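Local coordinates for cellulase, glycosyl hydrolase family 5, TPS linker, domain X (Spirochaeta thermophila, PDB 5E9P), which probably anchors its cellulase to plant cell-wall polysaccharides, its type A carbohydrate-binding module 64 attaching to cellulose and xylan, at residues T5-P10 against W21-F26; S34-S39 against N54-Q59; W40-L45 against Y74-S79. All coordinates share one frame; numbering follows the deposited sequence. Where two conformers were deposited one is given.

Contact 1 (T5-P10 against W21-F26)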
loop_
_atom_site.group_PDB
_atom_site.type_symbol
_atom_site.label_atom_id
_atom_site.label_comp_id
_atom_site.label_asym_id
_atom_site.label_seq_id
_atom_site.Cartn_x
_atom_site.Cartn_y
_atom_site.Cartn_z
ATOM N N THR A 5 1.831 -10.045 -6.623
ATOM C CA THR A 5 0.892 -10.982 -6.082
ATOM C C THR A 5 -0.350 -10.229 -5.694
ATOM O O THR A 5 -0.267 -9.149 -5.047
ATOM C CB THR A 5 1.536 -11.662 -4.730
ATOM O OG1 THR A 5 2.690 -12.422 -5.172
ATOM C CG2 THR A 5 0.600 -12.484 -4.090
ATOM N N GLU A 6 -1.506 -10.750 -6.018
ATOM C CA GLU A 6 -2.754 -10.108 -5.702
ATOM C C GLU A 6 -3.064 -10.282 -4.203
ATOM O O GLU A 6 -2.780 -11.338 -3.637
ATOM C CB GLU A 6 -3.850 -10.658 -6.576
ATOM C CG GLU A 6 -5.105 -9.816 -6.516
ATOM C CD GLU A 6 -6.020 -9.891 -7.723
ATOM O OE1 GLU A 6 -5.702 -10.683 -8.660
ATOM O OE2 GLU A 6 -7.046 -9.245 -7.714
ATOM N N ILE A 7 -3.633 -9.224 -3.619
ATOM C CA ILE A 7 -4.046 -9.216 -2.226
ATOM C C ILE A 7 -5.479 -8.742 -2.117
ATOM O O ILE A 7 -5.996 -8.037 -3.008
ATOM C CB ILE A 7 -3.108 -8.361 -1.333
ATOM C CG1 ILE A 7 -3.129 -6.866 -1.747
ATOM C CG2 ILE A 7 -1.714 -8.923 -1.340
ATOM C CD1 ILE A 7 -2.523 -5.918 -0.729
ATOM N N ALA A 8 -6.095 -9.083 -0.995
ATOM C CA ALA A 8 -7.403 -8.606 -0.579
ATOM C C ALA A 8 -7.255 -7.559 0.520
ATOM O O ALA A 8 -6.269 -7.558 1.245
ATOM C CB ALA A 8 -8.259 -9.745 -0.067
ATOM N N LEU A 9 -8.284 -6.698 0.611
ATOM C CA LEU A 9 -8.352 -5.721 1.700
ATOM C C LEU A 9 -9.507 -6.096 2.594
ATOM O O LEU A 9 -10.541 -6.567 2.099
ATOM C CB LEU A 9 -8.569 -4.306 1.167
ATOM C CG LEU A 9 -7.482 -3.867 0.149
ATOM C CD1 LEU A 9 -7.736 -2.402 -0.221
ATOM C CD2 LEU A 9 -6.106 -4.069 0.692
ATOM N N PRO A 10 -9.395 -5.885 3.924
ATOM C CA PRO A 10 -8.233 -5.299 4.591
ATOM C C PRO A 10 -7.008 -6.154 4.592
ATOM O O PRO A 10 -7.098 -7.385 4.564
ATOM C CB PRO A 10 -8.741 -5.084 6.023
ATOM C CG PRO A 10 -9.822 -6.081 6.168
ATOM C CD PRO A 10 -10.494 -6.186 4.879
ATOM N N TRP A 21 2.671 -6.171 -4.155
ATOM C CA TRP A 21 1.277 -6.560 -3.946
ATOM C C TRP A 21 0.385 -5.706 -4.828
ATOM O O TRP A 21 0.598 -4.506 -4.919
ATOM C CB TRP A 21 0.864 -6.374 -2.494
ATOM C CG TRP A 21 1.679 -7.129 -1.490
ATOM C CD1 TRP A 21 1.949 -8.457 -1.461
ATOM C CD2 TRP A 21 2.292 -6.591 -0.323
ATOM N NE1 TRP A 21 2.689 -8.764 -0.332
ATOM C CE2 TRP A 21 2.896 -7.634 0.371
ATOM C CE3 TRP A 21 2.397 -5.311 0.215
ATOM C CZ2 TRP A 21 3.608 -7.419 1.598
ATOM C CZ3 TRP A 21 3.063 -5.122 1.395
ATOM C CH2 TRP A 21 3.653 -6.137 2.059
ATOM N N LYS A 22 -0.669 -6.294 -5.405
ATOM C CA LYS A 22 -1.614 -5.511 -6.188
ATOM C C LYS A 22 -3.023 -5.813 -5.761
ATOM O O LYS A 22 -3.334 -6.966 -5.349
ATOM C CB LYS A 22 -1.421 -5.713 -7.664
ATOM C CG LYS A 22 -1.797 -7.085 -8.152
ATOM C CD LYS A 22 -1.608 -7.212 -9.680
ATOM C CE LYS A 22 -1.991 -8.603 -10.098
ATOM N NZ LYS A 22 -1.891 -8.766 -11.582
ATOM N N THR A 23 -3.911 -4.828 -5.862
ATOM C CA THR A 23 -5.314 -5.030 -5.536
ATOM C C THR A 23 -6.133 -4.058 -6.356
ATOM O O THR A 23 -5.671 -2.975 -6.696
ATOM C CB THR A 23 -5.556 -4.769 -4.017
ATOM O OG1 THR A 23 -6.895 -5.021 -3.672
ATOM C CG2 THR A 23 -5.175 -3.414 -3.566
ATOM N N ASP A 24 -7.388 -4.414 -6.589
ATOM C CA ASP A 24 -8.325 -3.515 -7.184
ATOM C C ASP A 24 -9.393 -3.043 -6.177
ATOM O O ASP A 24 -10.420 -2.499 -6.602
ATOM C CB ASP A 24 -8.983 -4.106 -8.457
ATOM C CG ASP A 24 -9.870 -5.341 -8.122
ATOM O OD1 ASP A 24 -10.027 -5.696 -6.975
ATOM O OD2 ASP A 24 -10.380 -5.954 -9.078
ATOM N N GLN A 25 -9.092 -3.130 -4.888
ATOM C CA GLN A 25 -10.122 -2.963 -3.834
ATOM C C GLN A 25 -9.996 -1.654 -3.059
ATOM O O GLN A 25 -10.702 -1.487 -2.071
ATOM C CB GLN A 25 -10.094 -4.202 -2.886
ATOM C CG GLN A 25 -10.387 -5.552 -3.479
ATOM C CD GLN A 25 -10.408 -6.700 -2.429
ATOM O OE1 GLN A 25 -10.421 -6.630 -1.229
ATOM N NE2 GLN A 25 -10.488 -7.864 -2.987
ATOM N N PHE A 26 -9.100 -0.738 -3.424
ATOM C CA PHE A 26 -9.005 0.517 -2.668
ATOM C C PHE A 26 -10.302 1.278 -2.692
ATOM O O PHE A 26 -11.083 1.271 -3.655
ATOM C CB PHE A 26 -7.945 1.461 -3.261
ATOM C CG PHE A 26 -6.543 1.275 -2.764
ATOM C CD1 PHE A 26 -6.000 0.041 -2.505
ATOM C CD2 PHE A 26 -5.710 2.371 -2.562
ATOM C CE1 PHE A 26 -4.689 -0.101 -2.043
ATOM C CE2 PHE A 26 -4.437 2.233 -2.107
ATOM C CZ PHE A 26 -3.919 0.991 -1.839
HETATM O O HOH W 1 -7.536 -7.486 -5.622
#
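CG of Q25 turned anti to its carbonyl carbon (chi1 -61°), with an extended chain beyond, carries the amide to the backbone of L9; at chi1 -56° L9 lies antiparallel alongside Q25, its CG and CD1 each 4.0 Å from Q25 CB. OE1 of Q25 takes the N-H of L9 at 2.8 Å from OE1 to N, in an almost straight bond whose donor stands above the amide C=O plane. CD1 of L9 reaches the F26 ring, 3.8 Å from its CD1. Before this loop the two segments pair in parallel: K22 N bonds to T5 O, and K22 O receives I7 N, both at 2.9 Å. I7 lays CG2 3.7 Å from CD1 of W21 and CD1 against the W21 CB. T23 OG1 accepts from Q25 N at 3.1 Å, an ST turn that bends the chain just after the strand. A water within bonding reach of E6 OE2 and I7 O accepts from D24 N; E6 OE2 is also bonded to Y69 OH. Strand 5-6 is an edge strand of the mixed sheet, beside 17-23, whose other neighbour is 70-76; I7, W21 and F26 all rest on I72 of that strand, and L9 and F26 touch I85 of strand 82-85.

Contact 2 (S34-S39 against N54-Q59)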
loop_
_atom_site.group_PDB
_atom_site.type_symbol
_atom_site.label_atom_id
_atom_site.label_comp_id
_atom_site.label_asym_id
_atom_site.label_seq_id
_atom_site.Cartn_x
_atom_site.Cartn_y
_atom_site.Cartn_z
ATOM N N SER A 34 -11.967 6.570 6.657
ATOM C CA SER A 34 -11.803 5.309 7.398
ATOM C C SER A 34 -10.884 4.289 6.715
ATOM O O SER A 34 -10.306 3.455 7.408
ATOM C CB SER A 34 -13.145 4.631 7.675
ATOM O OG SER A 34 -13.756 3.826 6.637
ATOM N N ARG A 35 -10.784 4.373 5.379
ATOM C CA ARG A 35 -10.029 3.394 4.628
ATOM C C ARG A 35 -8.725 4.022 4.192
ATOM O O ARG A 35 -8.644 4.758 3.215
ATOM C CB ARG A 35 -10.806 2.811 3.473
ATOM C CG ARG A 35 -11.971 2.028 3.979
ATOM C CD ARG A 35 -12.600 1.151 3.085
ATOM N NE ARG A 35 -11.648 0.186 2.529
ATOM C CZ ARG A 35 -11.693 -0.226 1.245
ATOM N NH1 ARG A 35 -12.711 0.140 0.426
ATOM N NH2 ARG A 35 -10.740 -0.999 0.879
ATOM N N TYR A 36 -7.669 3.745 4.979
ATOM C CA TYR A 36 -6.377 4.357 4.832
ATOM C C TYR A 36 -5.297 3.326 4.490
ATOM O O TYR A 36 -5.541 2.105 4.578
ATOM C CB TYR A 36 -6.021 5.154 6.123
ATOM C CG TYR A 36 -6.049 4.269 7.373
ATOM C CD1 TYR A 36 -5.012 3.409 7.695
ATOM C CD2 TYR A 36 -7.136 4.279 8.256
ATOM C CE1 TYR A 36 -4.980 2.669 8.869
ATOM C CE2 TYR A 36 -7.065 3.573 9.458
ATOM C CZ TYR A 36 -5.955 2.709 9.694
ATOM O OH TYR A 36 -5.942 1.964 10.872
ATOM N N VAL A 37 -4.144 3.853 4.144
ATOM C CA VAL A 37 -2.863 3.148 4.137
ATOM C C VAL A 37 -2.040 3.768 5.242
ATOM O O VAL A 37 -1.961 5.006 5.353
ATOM C CB VAL A 37 -2.145 3.288 2.777
ATOM C CG1 VAL A 37 -0.800 2.610 2.815
ATOM C CG2 VAL A 37 -3.022 2.832 1.629
ATOM N N ASN A 38 -1.397 2.947 6.076
ATOM C CA ASN A 38 -0.554 3.447 7.156
ATOM C C ASN A 38 0.676 2.573 7.224
ATOM O O ASN A 38 0.583 1.352 7.071
ATOM C CB ASN A 38 -1.318 3.415 8.498
ATOM C CG ASN A 38 -0.706 4.299 9.514
ATOM O OD1 ASN A 38 -0.270 5.407 9.204
ATOM N ND2 ASN A 38 -0.694 3.885 10.744
ATOM N N SER A 39 1.853 3.172 7.481
ATOM C CA SER A 39 3.059 2.381 7.573
ATOM C C SER A 39 4.069 3.048 8.473
ATOM O O SER A 39 4.008 4.270 8.692
ATOM C CB SER A 39 3.664 2.127 6.202
ATOM O OG SER A 39 4.060 3.346 5.538
ATOM N N ASN A 54 5.986 5.459 5.194
ATOM C CA ASN A 54 5.910 5.897 6.582
ATOM C C ASN A 54 4.965 7.050 6.777
ATOM O O ASN A 54 5.254 7.994 7.521
ATOM C CB ASN A 54 7.281 6.182 7.176
ATOM C CG ASN A 54 8.209 5.026 7.039
ATOM O OD1 ASN A 54 7.835 3.857 7.115
ATOM N ND2 ASN A 54 9.499 5.339 6.851
ATOM N N VAL A 55 3.778 6.972 6.175
ATOM C CA VAL A 55 2.726 7.979 6.332
ATOM C C VAL A 55 1.391 7.340 6.558
ATOM O O VAL A 55 1.163 6.142 6.220
ATOM C CB VAL A 55 2.618 8.925 5.142
ATOM C CG1 VAL A 55 3.907 9.601 4.840
ATOM C CG2 VAL A 55 2.020 8.231 3.888
ATOM N N TRP A 56 0.459 8.126 7.039
ATOM C CA TRP A 56 -0.967 7.825 6.971
ATOM C C TRP A 56 -1.537 8.519 5.758
ATOM O O TRP A 56 -1.324 9.755 5.631
ATOM C CB TRP A 56 -1.698 8.348 8.238
ATOM C CG TRP A 56 -3.086 7.893 8.421
ATOM C CD1 TRP A 56 -3.491 6.963 9.359
ATOM C CD2 TRP A 56 -4.330 8.387 7.840
ATOM N NE1 TRP A 56 -4.843 6.829 9.386
ATOM C CE2 TRP A 56 -5.400 7.672 8.469
ATOM C CE3 TRP A 56 -4.634 9.319 6.857
ATOM C CZ2 TRP A 56 -6.746 7.875 8.116
ATOM C CZ3 TRP A 56 -6.023 9.487 6.520
ATOM C CH2 TRP A 56 -7.000 8.741 7.178
ATOM N N VAL A 57 -2.262 7.864 4.874
ATOM C CA VAL A 57 -2.881 8.485 3.720
ATOM C C VAL A 57 -4.217 7.821 3.464
ATOM O O VAL A 57 -4.328 6.574 3.553
ATOM C CB VAL A 57 -1.941 8.456 2.500
ATOM C CG1 VAL A 57 -1.515 7.025 2.115
ATOM C CG2 VAL A 57 -2.552 9.161 1.301
ATOM N N ALA A 58 -5.243 8.582 3.109
ATOM C CA ALA A 58 -6.519 7.966 2.785
ATOM C C ALA A 58 -6.424 7.298 1.392
ATOM O O ALA A 58 -5.862 7.886 0.462
ATOM C CB ALA A 58 -7.637 8.997 2.777
ATOM N N GLN A 59 -7.038 6.130 1.253
ATOM C CA GLN A 59 -6.993 5.416 -0.038
ATOM C C GLN A 59 -7.575 6.296 -1.165
ATOM O O GLN A 59 -7.078 6.228 -2.277
ATOM C CB GLN A 59 -7.737 4.129 0.069
ATOM C CG GLN A 59 -6.963 3.083 0.862
ATOM C CD GLN A 59 -7.799 1.891 1.228
ATOM O OE1 GLN A 59 -8.742 1.510 0.521
ATOM N NE2 GLN A 59 -7.468 1.267 2.364
HETATM O O HOH W 2 1.955 4.438 4.201
#
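Strands 36-39 and 56-58 run antiparallel at 168°, their axes 4.6 Å apart, with V37 and V57 as the hydrogen-bonded pair: V37 N to V57 O measures 2.8 Å and V57 N to V37 O 2.9 Å. On the V37 face, CB of V37 packs against CG1 of V57 and CG2 lies 4.0 Å from Q59 CG. On the opposite face Y36 and W56 meet. CB of Y36 sits over the six-membered ring of W56, 3.4 Å from CZ2, a CH-pi contact, while W56 NE1 lies over one face of the tyrosine ring toward its rim; the ring planes are inclined at 32°. With CG held between backbone N and carbonyl carbon (chi1 57°), the Y36 ring swings alongside the indole, and its OH bonds to E84.

Q59 grips the backbone at the entry to strand 36-39 twice. Its backbone N gives a bond to R35 O in the carbonyl plane, and NE2 donates to Y36 O at 3.1 Å from well above that carbonyl's plane. OE1 lies over a face of the R35 guanidinium, whose NH2 forms a salt bridge with K86 OXT, but takes its bond from S27 N. An alanine in place of Q59 would probably leave Y36 O and S27 N without these amide partners and open a gap beside V37. At the far end S39 OG accepts N54 N at 2.9 Å, and a water joins S39 OG to V55 O. Strand 56-58 edges the four-stranded antiparallel sheet; strand 36-40 lies between it and 82-85, and V37 faces L45 and I47 of strand 44-47.

Contact 3 (W40-L45 against Y74-S79); sequences WNLDLL and YKSGVS
K75, Y74 and L44 bury the most surface here. K75 holds the backbone together: its O receives two N-H groups, from D43 N at 2.8 Å and from L44 N at 3.1 Å, the second in the carbonyl plane on a lone pair. K75 N returns a bond to L44 O at 2.8 Å. The K75 side chain lies obliquely across L44 on the same face of the sheet, CB against CB and CD 4.0 Å from L44 CD2, before the bend at chi3 (71°) leads its amino end away.

On the other face Y74, its CG anti to the backbone N (chi1 173°), reaches across to L42. Both methyls of L42 touch the ring, CD2 coming closest, 3.4 Å from CE2, in a tight contact, and this leucine crosses the tyrosine at about a right angle. L45 CD1 comes to the ring's edge and lies 4.0 Å from Y74 CB. The phenol OH is held by G15 O, which fixes the far end of the ring. Where the strands part, V78 CG2 rests against N41, S76 OG donates to V78 O within its own segment, and a water bridges N41 O to G77 N.

Two consecutive residues, D43 and L44, thus face the single residue K75, a classic beta bulge, here where strand 44-47 begins alongside strand 70-76 in the mixed sheet of the jelly roll.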
loop_
_atom_site.group_PDB
_atom_site.type_symbol
_atom_site.label_atom_id
_atom_site.label_comp_id
_atom_site.label_asym_id
_atom_site.label_seq_id
_atom_site.Cartn_x
_atom_site.Cartn_y
_atom_site.Cartn_z
ATOM N N TRP A 40 5.034 2.266 8.953
ATOM C CA TRP A 40 6.235 2.811 9.589
ATOM C C TRP A 40 7.316 1.776 9.524
ATOM O O TRP A 40 7.110 0.593 9.225
ATOM C CB TRP A 40 5.987 3.264 11.027
ATOM C CG TRP A 40 5.463 2.238 11.956
ATOM C CD1 TRP A 40 6.114 1.131 12.494
ATOM C CD2 TRP A 40 4.147 2.190 12.494
ATOM N NE1 TRP A 40 5.270 0.439 13.303
ATOM C CE2 TRP A 40 4.062 1.044 13.323
ATOM C CE3 TRP A 40 3.012 3.029 12.390
ATOM C CZ2 TRP A 40 2.940 0.727 14.037
ATOM C CZ3 TRP A 40 1.909 2.690 13.082
ATOM C CH2 TRP A 40 1.859 1.556 13.892
ATOM N N ASN A 41 8.542 2.219 9.807
ATOM C CA ASN A 41 9.738 1.402 9.715
ATOM C C ASN A 41 9.984 0.842 8.339
ATOM O O ASN A 41 10.656 -0.228 8.218
ATOM C CB ASN A 41 9.865 0.316 10.778
ATOM C CG ASN A 41 10.600 0.747 12.061
ATOM O OD1 ASN A 41 10.227 0.343 13.105
ATOM N ND2 ASN A 41 11.664 1.516 11.920
ATOM N N LEU A 42 9.523 1.503 7.296
ATOM C CA LEU A 42 9.801 1.087 5.943
ATOM C C LEU A 42 10.917 1.879 5.294
ATOM O O LEU A 42 11.066 3.088 5.538
ATOM C CB LEU A 42 8.546 1.142 5.079
ATOM C CG LEU A 42 7.371 0.336 5.609
ATOM C CD1 LEU A 42 6.254 0.359 4.598
ATOM C CD2 LEU A 42 7.726 -1.076 5.960
ATOM N N ASP A 43 11.654 1.213 4.440
ATOM C CA ASP A 43 12.527 1.918 3.499
ATOM C C ASP A 43 11.755 2.472 2.330
ATOM O O ASP A 43 12.154 3.506 1.768
ATOM C CB ASP A 43 13.626 0.965 2.976
ATOM C CG ASP A 43 14.621 0.529 4.101
ATOM O OD1 ASP A 43 14.870 1.370 4.940
ATOM O OD2 ASP A 43 15.153 -0.615 3.967
ATOM N N LEU A 44 10.690 1.817 1.915
ATOM C CA LEU A 44 9.855 2.275 0.783
ATOM C C LEU A 44 8.484 1.702 0.899
ATOM O O LEU A 44 8.314 0.514 1.175
ATOM C CB LEU A 44 10.482 1.827 -0.525
ATOM C CG LEU A 44 9.797 2.241 -1.803
ATOM C CD1 LEU A 44 9.812 3.747 -1.985
ATOM C CD2 LEU A 44 10.423 1.560 -3.004
ATOM N N LEU A 45 7.498 2.580 0.615
ATOM C CA LEU A 45 6.143 2.117 0.271
ATOM C C LEU A 45 5.703 3.033 -0.868
ATOM O O LEU A 45 5.409 4.195 -0.611
ATOM C CB LEU A 45 5.167 2.176 1.422
ATOM C CG LEU A 45 3.846 1.414 1.129
ATOM C CD1 LEU A 45 4.047 -0.078 1.115
ATOM C CD2 LEU A 45 2.798 1.804 2.144
ATOM N N TYR A 74 6.642 -2.558 -1.442
ATOM C CA TYR A 74 7.052 -2.455 -0.041
ATOM C C TYR A 74 8.489 -2.895 0.087
ATOM O O TYR A 74 8.900 -3.951 -0.421
ATOM C CB TYR A 74 6.160 -3.419 0.760
ATOM C CG TYR A 74 6.446 -3.671 2.220
ATOM C CD1 TYR A 74 7.502 -4.468 2.663
ATOM C CD2 TYR A 74 5.591 -3.183 3.204
ATOM C CE1 TYR A 74 7.686 -4.778 3.966
ATOM C CE2 TYR A 74 5.788 -3.508 4.537
ATOM C CZ TYR A 74 6.819 -4.304 4.923
ATOM O OH TYR A 74 6.951 -4.554 6.284
ATOM N N LYS A 75 9.282 -2.140 0.877
ATOM C CA LYS A 75 10.604 -2.591 1.294
ATOM C C LYS A 75 10.834 -2.241 2.733
ATOM O O LYS A 75 10.707 -1.080 3.133
ATOM C CB LYS A 75 11.701 -1.894 0.477
ATOM C CG LYS A 75 11.752 -2.127 -1.006
ATOM C CD LYS A 75 12.796 -1.432 -1.782
ATOM C CE LYS A 75 14.173 -1.984 -1.515
ATOM N NZ LYS A 75 15.168 -1.212 -2.408
ATOM N N SER A 76 11.225 -3.248 3.534
ATOM C CA SER A 76 11.628 -3.080 4.898
ATOM C C SER A 76 12.947 -3.806 5.139
ATOM O O SER A 76 13.066 -4.972 4.806
ATOM C CB SER A 76 10.607 -3.658 5.900
ATOM O OG SER A 76 11.082 -3.441 7.206
ATOM N N GLY A 77 13.852 -3.158 5.827
ATOM C CA GLY A 77 15.073 -3.753 6.284
ATOM C C GLY A 77 15.088 -4.251 7.670
ATOM O O GLY A 77 16.094 -4.801 8.140
ATOM N N VAL A 78 13.937 -4.148 8.341
ATOM C CA VAL A 78 13.841 -4.544 9.766
ATOM C C VAL A 78 12.648 -5.425 9.998
ATOM O O VAL A 78 11.610 -5.431 9.238
ATOM C CB VAL A 78 13.749 -3.326 10.688
ATOM C CG1 VAL A 78 15.006 -2.484 10.600
ATOM C CG2 VAL A 78 12.649 -2.403 10.362
ATOM N N SER A 79 12.702 -6.081 11.154
ATOM C CA SER A 79 11.690 -6.957 11.483
ATOM C C SER A 79 10.299 -6.344 11.681
ATOM O O SER A 79 9.206 -6.978 11.567
ATOM C CB SER A 79 12.235 -7.542 12.887
ATOM O OG SER A 79 11.199 -8.062 13.526
HETATM O O HOH W 3 13.068 -0.648 6.950
#

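The three contacts span both sheets of the jelly-roll module: contacts 1 and 3 belong to the mixed sheet, on opposite sides of the chain's centre and about 18 Å apart between centres, while contact 2 lies in the antiparallel sheet, its centre about 14 Å from that of contact 1 and about 15 Å from that of contact 3. They meet directly. Contacts 1 and 2 join through Q25 O and R35 NH2, 3.0 Å apart in a probable hydrogen bond. Contacts 2 and 3 join through N54 OD1 and L42 N at 2.9 Å, and V37 CG1 packs on L45 CD2 between the sheets. Contacts 1 and 3 touch at W21 CZ3 and Y74 CB, 3.6 Å apart. A malonate ion, probably a crystallisation additive, lies about 5 Å from the R35 side chain.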